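Long-range contacts in 2',5'-phosphodiesterase 12 (Homo sapiens, PDB 4Z0V), which belongs to the endonuclease/exonuclease/phosphatase family, with a two-sheet DNase I-like fold that carries a magnesium ion: residues Cys179-Asp184 against Glu211-Phe216; Ser220-Leu225 against Ser269-Thr274; Cys282-His287 against Val322-Asp327. All coordinates share one frame; numbering follows the deposited sequence.

Interaction 1: residues Cys179-Asp184 against Glu211-Phe216. With MG (magnesium ion), chain B.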
loop_
_atom_site.group_PDB
_atom_site.type_symbol
_atom_site.label_atom_id
_atom_site.label_comp_id
_atom_site.label_asym_id
_atom_site.label_seq_id
_atom_site.Cartn_x
_atom_site.Cartn_y
_atom_site.Cartn_z
ATOM N N CYS A 179 1.708 1.234 3.536
ATOM C CA CYS A 179 0.472 1.959 3.269
ATOM C C CYS A 179 0.193 1.901 1.790
ATOM O O CYS A 179 1.016 2.337 0.987
ATOM C CB CYS A 179 0.545 3.397 3.767
ATOM S SG CYS A 179 0.579 3.546 5.568
ATOM N N LEU A 180 -0.969 1.387 1.434
ATOM C CA LEU A 180 -1.317 1.188 0.046
ATOM C C LEU A 180 -2.576 1.921 -0.337
ATOM O O LEU A 180 -3.494 2.027 0.476
ATOM C CB LEU A 180 -1.544 -0.314 -0.198
ATOM C CG LEU A 180 -0.409 -1.281 0.170
ATOM C CD1 LEU A 180 -0.830 -2.719 -0.118
ATOM C CD2 LEU A 180 0.869 -0.962 -0.635
ATOM N N GLN A 181 -2.649 2.334 -1.599
ATOM C CA GLN A 181 -3.830 2.969 -2.165
ATOM C C GLN A 181 -4.259 2.188 -3.384
ATOM O O GLN A 181 -3.464 1.423 -3.944
ATOM C CB GLN A 181 -3.603 4.442 -2.522
ATOM C CG GLN A 181 -2.996 5.281 -1.372
ATOM C CD GLN A 181 -1.494 5.132 -1.289
ATOM O OE1 GLN A 181 -0.806 5.002 -2.296
ATOM N NE2 GLN A 181 -0.949 5.135 -0.083
ATOM N N GLU A 182 -5.537 2.331 -3.761
ATOM C CA GLU A 182 -6.145 1.649 -4.917
ATOM C C GLU A 182 -6.083 0.129 -4.746
ATOM O O GLU A 182 -5.735 -0.628 -5.676
ATOM C CB GLU A 182 -5.530 2.116 -6.248
ATOM C CG GLU A 182 -6.019 3.511 -6.630
ATOM C CD GLU A 182 -5.807 3.838 -8.092
ATOM O OE1 GLU A 182 -5.957 2.926 -8.932
ATOM O OE2 GLU A 182 -5.505 5.008 -8.405
ATOM N N VAL A 183 -6.453 -0.306 -3.547
ATOM C CA VAL A 183 -6.521 -1.724 -3.217
ATOM C C VAL A 183 -7.937 -2.204 -3.475
ATOM O O VAL A 183 -8.859 -1.787 -2.769
ATOM C CB VAL A 183 -6.114 -1.975 -1.730
ATOM C CG1 VAL A 183 -6.225 -3.473 -1.366
ATOM C CG2 VAL A 183 -4.705 -1.444 -1.434
ATOM N N ASP A 184 -8.106 -3.155 -4.382
ATOM C CA ASP A 184 -9.450 -3.725 -4.607
ATOM C C ASP A 184 -9.804 -4.649 -3.455
ATOM O O ASP A 184 -8.901 -5.214 -2.817
ATOM C CB ASP A 184 -9.494 -4.529 -5.925
ATOM C CG ASP A 184 -9.096 -3.761 -7.158
ATOM O OD1 ASP A 184 -7.910 -3.889 -7.590
ATOM O OD2 ASP A 184 -9.988 -3.140 -7.777
ATOM N N GLU A 211 -12.674 0.022 -4.334
ATOM C CA GLU A 211 -11.271 -0.024 -3.933
ATOM C C GLU A 211 -11.045 0.962 -2.824
ATOM O O GLU A 211 -11.846 1.883 -2.628
ATOM C CB GLU A 211 -10.304 0.240 -5.139
ATOM C CG GLU A 211 -10.534 1.506 -5.962
ATOM C CD GLU A 211 -10.052 2.806 -5.345
ATOM O OE1 GLU A 211 -9.181 2.755 -4.455
ATOM O OE2 GLU A 211 -10.473 3.884 -5.813
ATOM N N GLY A 212 -9.930 0.804 -2.135
ATOM C CA GLY A 212 -9.606 1.729 -1.063
ATOM C C GLY A 212 -8.193 1.616 -0.562
ATOM O O GLY A 212 -7.232 1.354 -1.315
ATOM N N LEU A 213 -8.087 1.826 0.724
ATOM C CA LEU A 213 -6.819 1.929 1.391
ATOM C C LEU A 213 -6.529 0.721 2.244
ATOM O O LEU A 213 -7.438 0.209 2.897
ATOM C CB LEU A 213 -6.847 3.158 2.309
ATOM C CG LEU A 213 -7.235 4.533 1.715
ATOM C CD1 LEU A 213 -7.279 5.565 2.859
ATOM C CD2 LEU A 213 -6.222 4.978 0.649
ATOM N N ALA A 214 -5.238 0.345 2.329
ATOM C CA ALA A 214 -4.823 -0.694 3.278
ATOM C C ALA A 214 -3.559 -0.269 4.013
ATOM O O ALA A 214 -2.693 0.408 3.439
ATOM C CB ALA A 214 -4.592 -2.024 2.573
ATOM N N THR A 215 -3.442 -0.691 5.288
ATOM C CA THR A 215 -2.215 -0.461 6.076
ATOM C C THR A 215 -1.834 -1.809 6.654
ATOM O O THR A 215 -2.671 -2.460 7.264
ATOM C CB THR A 215 -2.408 0.635 7.166
ATOM O OG1 THR A 215 -2.694 1.891 6.543
ATOM C CG2 THR A 215 -1.159 0.827 8.054
ATOM N N PHE A 216 -0.597 -2.218 6.447
ATOM C CA PHE A 216 -0.041 -3.469 6.979
ATOM C C PHE A 216 1.071 -3.134 7.950
ATOM O O PHE A 216 1.774 -2.165 7.742
ATOM C CB PHE A 216 0.482 -4.376 5.866
ATOM C CG PHE A 216 -0.620 -5.052 5.092
ATOM C CD1 PHE A 216 -1.210 -4.422 3.989
ATOM C CD2 PHE A 216 -1.022 -6.351 5.414
ATOM C CE1 PHE A 216 -2.226 -5.056 3.266
ATOM C CE2 PHE A 216 -2.046 -6.984 4.694
ATOM C CZ PHE A 216 -2.650 -6.321 3.637
HETATM MG MG MG B . -4.765 5.645 -10.166
HETATM O O HOH W 1 -7.538 4.424 -3.117
HETATM O O HOH W 2 -6.040 4.342 -11.211
HETATM O O HOH W 3 -6.381 7.012 -10.385
HETATM O O HOH W 4 -3.689 7.194 -9.440
HETATM O O HOH W 5 -4.008 6.236 -12.081
HETATM O O HOH W 6 -3.150 4.300 -9.957
#
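A G1 beta bulge breaks the antiparallel pairing of strands 177-184 and 211-218 in one of the two central sheets of the DNase I-like fold. E182 holds its left-handed first position, where glycine is usual, and with V183 it faces G212 on the other strand. Before the bulge, L180 and A214 form a hydrogen-bonded pair (L180 N to A214 O 2.8 Å). Beyond it V183 and G212 do the same, with V183 N 2.9 Å from G212 O. The E182 N-H points poorly at G212 O; a water accepts it instead and donates to E211 OE1.

The two faces suit different residues. L180 and V183 pack on L192 of helix 185-198, and A214 CB meets V183 CG2 at 4.1 Å on the same face; L180 CD1 meets the F216 ring obliquely at CE1. On the other face C179 SG lies beside T215 OG1, which is bonded to Q267.

E211 is folded back: CG sits between the backbone N and carbonyl carbon (chi1 53°), and a further bend brings OE1 to 3.3 Å from E182 CA, while OE2 bonds to Y138. The E182 side chain, extended beyond CG, reaches the magnesium ion, which OE2 binds at 2.0 Å and five waters complete. N132 also bonds to OE2 and A135 N to OE1, fixing the carboxylate's rotation.

Interaction 2: residues Ser220-Leu225 against Ser269-Thr274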
loop_
_atom_site.group_PDB
_atom_site.type_symbol
_atom_site.label_atom_id
_atom_site.label_comp_id
_atom_site.label_asym_id
_atom_site.label_seq_id
_atom_site.Cartn_x
_atom_site.Cartn_y
_atom_site.Cartn_z
ATOM N N SER A 220 6.035 -8.538 14.558
ATOM C CA SER A 220 7.192 -8.681 15.451
ATOM C C SER A 220 7.645 -7.303 15.995
ATOM O O SER A 220 8.364 -7.259 16.988
ATOM C CB SER A 220 8.343 -9.391 14.749
ATOM O OG SER A 220 8.946 -8.541 13.790
ATOM N N LYS A 221 7.214 -6.194 15.362
ATOM C CA LYS A 221 7.589 -4.869 15.830
ATOM C C LYS A 221 6.404 -4.066 16.328
ATOM O O LYS A 221 6.618 -3.107 17.060
ATOM C CB LYS A 221 8.316 -4.088 14.727
ATOM C CG LYS A 221 9.680 -4.698 14.444
ATOM C CD LYS A 221 10.337 -4.125 13.214
ATOM C CE LYS A 221 11.266 -3.002 13.560
ATOM N NZ LYS A 221 12.126 -2.639 12.408
ATOM N N PHE A 222 5.168 -4.394 15.901
ATOM C CA PHE A 222 3.986 -3.588 16.265
ATOM C C PHE A 222 2.725 -4.387 16.511
ATOM O O PHE A 222 2.501 -5.411 15.874
ATOM C CB PHE A 222 3.644 -2.603 15.115
ATOM C CG PHE A 222 4.681 -1.529 14.889
ATOM C CD1 PHE A 222 4.868 -0.514 15.822
ATOM C CD2 PHE A 222 5.521 -1.573 13.773
ATOM C CE1 PHE A 222 5.829 0.480 15.610
ATOM C CE2 PHE A 222 6.495 -0.585 13.569
ATOM C CZ PHE A 222 6.650 0.427 14.496
ATOM N N SER A 223 1.844 -3.827 17.345
ATOM C CA SER A 223 0.486 -4.316 17.574
ATOM C C SER A 223 -0.458 -3.166 17.245
ATOM O O SER A 223 -0.127 -2.001 17.515
ATOM C CB SER A 223 0.280 -4.764 19.023
ATOM O OG SER A 223 0.974 -5.976 19.275
ATOM N N LEU A 224 -1.651 -3.487 16.767
ATOM C CA LEU A 224 -2.631 -2.439 16.481
ATOM C C LEU A 224 -3.413 -2.101 17.754
ATOM O O LEU A 224 -3.942 -3.005 18.396
ATOM C CB LEU A 224 -3.569 -2.942 15.380
ATOM C CG LEU A 224 -4.732 -2.030 14.982
ATOM C CD1 LEU A 224 -4.218 -0.760 14.284
ATOM C CD2 LEU A 224 -5.678 -2.784 14.025
ATOM N N LEU A 225 -3.413 -0.832 18.166
ATOM C CA LEU A 225 -4.177 -0.403 19.347
ATOM C C LEU A 225 -5.597 -0.018 18.977
ATOM O O LEU A 225 -6.565 -0.466 19.624
ATOM C CB LEU A 225 -3.503 0.781 20.070
ATOM C CG LEU A 225 -2.168 0.457 20.731
ATOM C CD1 LEU A 225 -1.651 1.670 21.535
ATOM C CD2 LEU A 225 -2.288 -0.805 21.650
ATOM N N SER A 269 -4.440 4.471 11.851
ATOM C CA SER A 269 -4.196 3.325 12.738
ATOM C C SER A 269 -3.151 3.699 13.775
ATOM O O SER A 269 -2.073 4.174 13.405
ATOM C CB SER A 269 -3.709 2.134 11.916
ATOM O OG SER A 269 -4.517 1.928 10.764
ATOM N N VAL A 270 -3.433 3.450 15.053
ATOM C CA VAL A 270 -2.447 3.735 16.092
ATOM C C VAL A 270 -1.789 2.417 16.459
ATOM O O VAL A 270 -2.482 1.485 16.849
ATOM C CB VAL A 270 -3.077 4.442 17.309
ATOM C CG1 VAL A 270 -2.067 4.545 18.458
ATOM C CG2 VAL A 270 -3.592 5.835 16.914
ATOM N N LEU A 271 -0.448 2.356 16.346
ATOM C CA LEU A 271 0.327 1.149 16.610
ATOM C C LEU A 271 1.135 1.280 17.865
ATOM O O LEU A 271 1.589 2.376 18.219
ATOM C CB LEU A 271 1.302 0.860 15.435
ATOM C CG LEU A 271 0.714 0.808 14.018
ATOM C CD1 LEU A 271 1.805 0.575 13.007
ATOM C CD2 LEU A 271 -0.369 -0.292 13.900
ATOM N N GLN A 272 1.361 0.155 18.521
ATOM C CA GLN A 272 2.211 0.147 19.698
ATOM C C GLN A 272 3.438 -0.691 19.422
ATOM O O GLN A 272 3.325 -1.806 18.899
ATOM C CB GLN A 272 1.431 -0.405 20.901
ATOM C CG GLN A 272 2.296 -0.900 22.036
ATOM C CD GLN A 272 2.837 0.227 22.845
ATOM O OE1 GLN A 272 2.084 0.997 23.438
ATOM N NE2 GLN A 272 4.163 0.284 22.959
ATOM N N SER A 273 4.608 -0.158 19.777
ATOM C CA SER A 273 5.864 -0.875 19.595
ATOM C C SER A 273 5.900 -2.025 20.535
ATOM O O SER A 273 5.560 -1.887 21.715
ATOM C CB SER A 273 7.060 0.047 19.820
ATOM O OG SER A 273 8.294 -0.646 19.718
ATOM N N THR A 274 6.205 -3.207 20.005
ATOM C CA THR A 274 6.338 -4.358 20.865
ATOM C C THR A 274 7.807 -4.311 21.426
ATOM O O THR A 274 8.102 -5.014 22.361
ATOM C CB THR A 274 5.999 -5.682 20.133
ATOM O OG1 THR A 274 6.994 -5.922 19.149
ATOM C CG2 THR A 274 4.601 -5.684 19.484
HETATM O O HOH W 7 8.931 -1.262 17.208
#
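S223 and Q272 form the central hydrogen-bonded pair of an antiparallel ladder between strands 222-231 and 265-273, part of the second sheet of the DNase I-like domain. S223 N reaches Q272 O at 2.9 Å, and Q272 N returns to S223 O. The ladder continues with L225 N on V270 O. At the other end, where K221 precedes its strand and T274 follows its own, T274 N still bonds to K221 O, but from 55° out of the carbonyl plane.

Apolar contacts dominate the face that carries F222, L224 and L271. The F222 ring and the L271 side chain cross at about a right angle, with L271 CD1 4.0 Å above one face of the ring and offset toward its rim. The other methyl, L271 CD2, touches L224 CD1 at 3.9 Å, which also leans on S269 CB. Y217 and V283 extend this greasy layer inward, which suits branched and aromatic residues.

On the opposite side of the sheet L225 CG lies 3.7 Å from Q272 CB, L225 CD1 4.2 Å from V270 CG1, and T274 CG2 rests against S223 OG. Q272 bends at chi2 (77°), which turns its amide forward along its own strand, so that NE2 bonds to S273 O in the amide plane; S277 O is a second acceptor.

A water donates to K221 O and lies 2.7 Å from S273 OG, which also bonds to K275 N and D276 N, while the same water sits over the face of F222 away from L271. K221 NZ turns elsewhere, to a salt bridge with D176.

The chemistry implies a strand pair registered by its backbone, mainly apolar on the F222, L224, L271 face and mixed on the other, where S223, Q272 and T274 join L225 and V270.

Interaction 3: residues Cys282-His287 against Val322-Asp327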
loop_
_atom_site.group_PDB
_atom_site.type_symbol
_atom_site.label_atom_id
_atom_site.label_comp_id
_atom_site.label_asym_id
_atom_site.label_seq_id
_atom_site.Cartn_x
_atom_site.Cartn_y
_atom_site.Cartn_z
ATOM N N CYS A 282 1.099 6.992 15.292
ATOM C CA CYS A 282 -0.147 7.170 14.558
ATOM C C CYS A 282 0.183 7.111 13.049
ATOM O O CYS A 282 0.896 7.979 12.536
ATOM C CB CYS A 282 -0.772 8.506 14.956
ATOM S SG CYS A 282 -2.225 8.933 13.981
ATOM N N VAL A 283 -0.292 6.072 12.355
ATOM C CA VAL A 283 -0.024 5.876 10.917
ATOM C C VAL A 283 -1.265 6.249 10.121
ATOM O O VAL A 283 -2.317 5.604 10.272
ATOM C CB VAL A 283 0.406 4.411 10.597
ATOM C CG1 VAL A 283 0.627 4.240 9.092
ATOM C CG2 VAL A 283 1.668 4.031 11.381
ATOM N N ALA A 284 -1.147 7.306 9.297
ATOM C CA ALA A 284 -2.264 7.758 8.503
ATOM C C ALA A 284 -1.963 7.484 7.031
ATOM O O ALA A 284 -0.794 7.485 6.608
ATOM C CB ALA A 284 -2.542 9.242 8.765
ATOM N N ASN A 285 -3.024 7.144 6.278
ATOM C CA ASN A 285 -2.932 6.784 4.864
ATOM C C ASN A 285 -4.093 7.376 4.128
ATOM O O ASN A 285 -5.218 7.357 4.648
ATOM C CB ASN A 285 -2.934 5.239 4.728
ATOM C CG ASN A 285 -2.804 4.690 3.322
ATOM O OD1 ASN A 285 -2.254 5.331 2.406
ATOM N ND2 ASN A 285 -3.264 3.451 3.117
ATOM N N THR A 286 -3.849 7.955 2.946
ATOM C CA THR A 286 -4.967 8.530 2.188
ATOM C C THR A 286 -4.709 8.501 0.688
ATOM O O THR A 286 -3.622 8.162 0.225
ATOM C CB THR A 286 -5.247 10.008 2.644
ATOM O OG1 THR A 286 -6.541 10.408 2.172
ATOM C CG2 THR A 286 -4.181 11.013 2.125
ATOM N N HIS A 287 -5.767 8.817 -0.066
ATOM C CA HIS A 287 -5.742 8.984 -1.514
ATOM C C HIS A 287 -6.616 10.199 -1.770
ATOM O O HIS A 287 -7.838 10.104 -1.619
ATOM C CB HIS A 287 -6.264 7.710 -2.217
ATOM C CG HIS A 287 -6.059 7.717 -3.706
ATOM N ND1 HIS A 287 -6.479 6.649 -4.486
ATOM C CD2 HIS A 287 -5.510 8.660 -4.516
ATOM C CE1 HIS A 287 -6.171 6.966 -5.739
ATOM N NE2 HIS A 287 -5.579 8.160 -5.814
ATOM N N VAL A 322 3.632 10.933 14.332
ATOM C CA VAL A 322 2.846 10.601 13.145
ATOM C C VAL A 322 3.681 10.246 11.929
ATOM O O VAL A 322 4.743 10.814 11.683
ATOM C CB VAL A 322 1.943 11.855 12.814
ATOM C CG1 VAL A 322 1.211 11.696 11.472
ATOM C CG2 VAL A 322 0.938 12.140 13.938
ATOM N N ILE A 323 3.158 9.289 11.141
ATOM C CA ILE A 323 3.633 8.948 9.800
ATOM C C ILE A 323 2.407 9.147 8.945
ATOM O O ILE A 323 1.356 8.601 9.283
ATOM C CB ILE A 323 4.238 7.527 9.631
ATOM C CG1 ILE A 323 5.538 7.366 10.432
ATOM C CG2 ILE A 323 4.491 7.217 8.127
ATOM C CD1 ILE A 323 5.946 5.899 10.600
ATOM N N PHE A 324 2.501 9.939 7.887
ATOM C CA PHE A 324 1.350 10.159 7.008
ATOM C C PHE A 324 1.742 9.841 5.565
ATOM O O PHE A 324 2.443 10.614 4.895
ATOM C CB PHE A 324 0.830 11.607 7.163
ATOM C CG PHE A 324 -0.485 11.989 6.515
ATOM C CD1 PHE A 324 -1.234 11.054 5.794
ATOM C CD2 PHE A 324 -0.988 13.278 6.635
ATOM C CE1 PHE A 324 -2.472 11.406 5.229
ATOM C CE2 PHE A 324 -2.221 13.630 6.061
ATOM C CZ PHE A 324 -2.950 12.693 5.353
ATOM N N CYS A 325 1.308 8.669 5.104
ATOM C CA CYS A 325 1.550 8.178 3.750
ATOM C C CYS A 325 0.396 8.541 2.860
ATOM O O CYS A 325 -0.725 8.687 3.334
ATOM C CB CYS A 325 1.711 6.658 3.779
ATOM S SG CYS A 325 3.169 6.075 4.669
ATOM N N GLY A 326 0.614 8.485 1.560
ATOM C CA GLY A 326 -0.531 8.626 0.674
ATOM C C GLY A 326 -0.231 8.993 -0.746
ATOM O O GLY A 326 0.905 9.320 -1.093
ATOM N N ASP A 327 -1.252 8.838 -1.583
ATOM C CA ASP A 327 -1.210 9.380 -2.934
ATOM C C ASP A 327 -1.961 10.692 -2.785
ATOM O O ASP A 327 -3.181 10.699 -2.621
ATOM C CB ASP A 327 -1.832 8.416 -3.925
ATOM C CG ASP A 327 -1.918 8.987 -5.321
ATOM O OD1 ASP A 327 -1.657 10.212 -5.489
ATOM O OD2 ASP A 327 -2.278 8.230 -6.240
HETATM O O HOH W 8 -3.780 9.387 -8.025
#
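H287 and D327 lie side by side and point the same way, the imidazole and carboxylate planes only 20° apart. Each side chain leaves its strand with CG anti to the backbone N (chi1 -171° for H287, 175° for D327), which sets them alongside each other. H287 NE2 comes 3.3 Å from D327 OD2, but the angle is too poor for a hydrogen bond. A water joins them instead, 3.1 Å from H287 NE2 and donating to D327 OD2 at 2.6 Å. N132 is a second partner of OD2, and N329 N holds OD1, so the carboxylate is fixed at both oxygens near the magnesium ion.

These residues belong to two parallel strands of a beta-alpha-beta crossover, 280-287 and 322-327, linked by helix 295-316 and bonded as in A284 N to I323 O at 2.8 Å. Glycine suits position 326 because its backbone angles, and T286 O close by, leave no room for a CB.

On the face opposite H287 and D327, the F324 ring spans two small residues of the neighbouring strand: A284 CB meets CD1 at 3.7 Å, and T286 CG2 approaches CE1 obliquely at 3.6 Å. F328 meets this ring edge-to-face. T286 OG1 turns to V265 O. N285, on the other face, bonds across the sheet interface to Q181 and L180 O, and within its own sheet to Q267.

Overall arrangement
From the N terminus, interaction 1 comes first, closing a loop of 26 residues through helix 185-198 and strand 201-207. The chain then passes from strand 211-218 straight into strand 222-231, and interaction 2 closes a longer excursion, about half helical, when strand 265-273 returns. Strand 280-287 follows as the next neighbour, where S269 O accepts V283 N, and interaction 3 ends the crossover through helix 295-316. The three loops follow in series, neither nesting nor crossing. Interactions 2 and 3 belong to one sheet and interaction 1 to the other; the sheets meet through N285, and E182 and H287 lie at the end of the sheets near the magnesium ion.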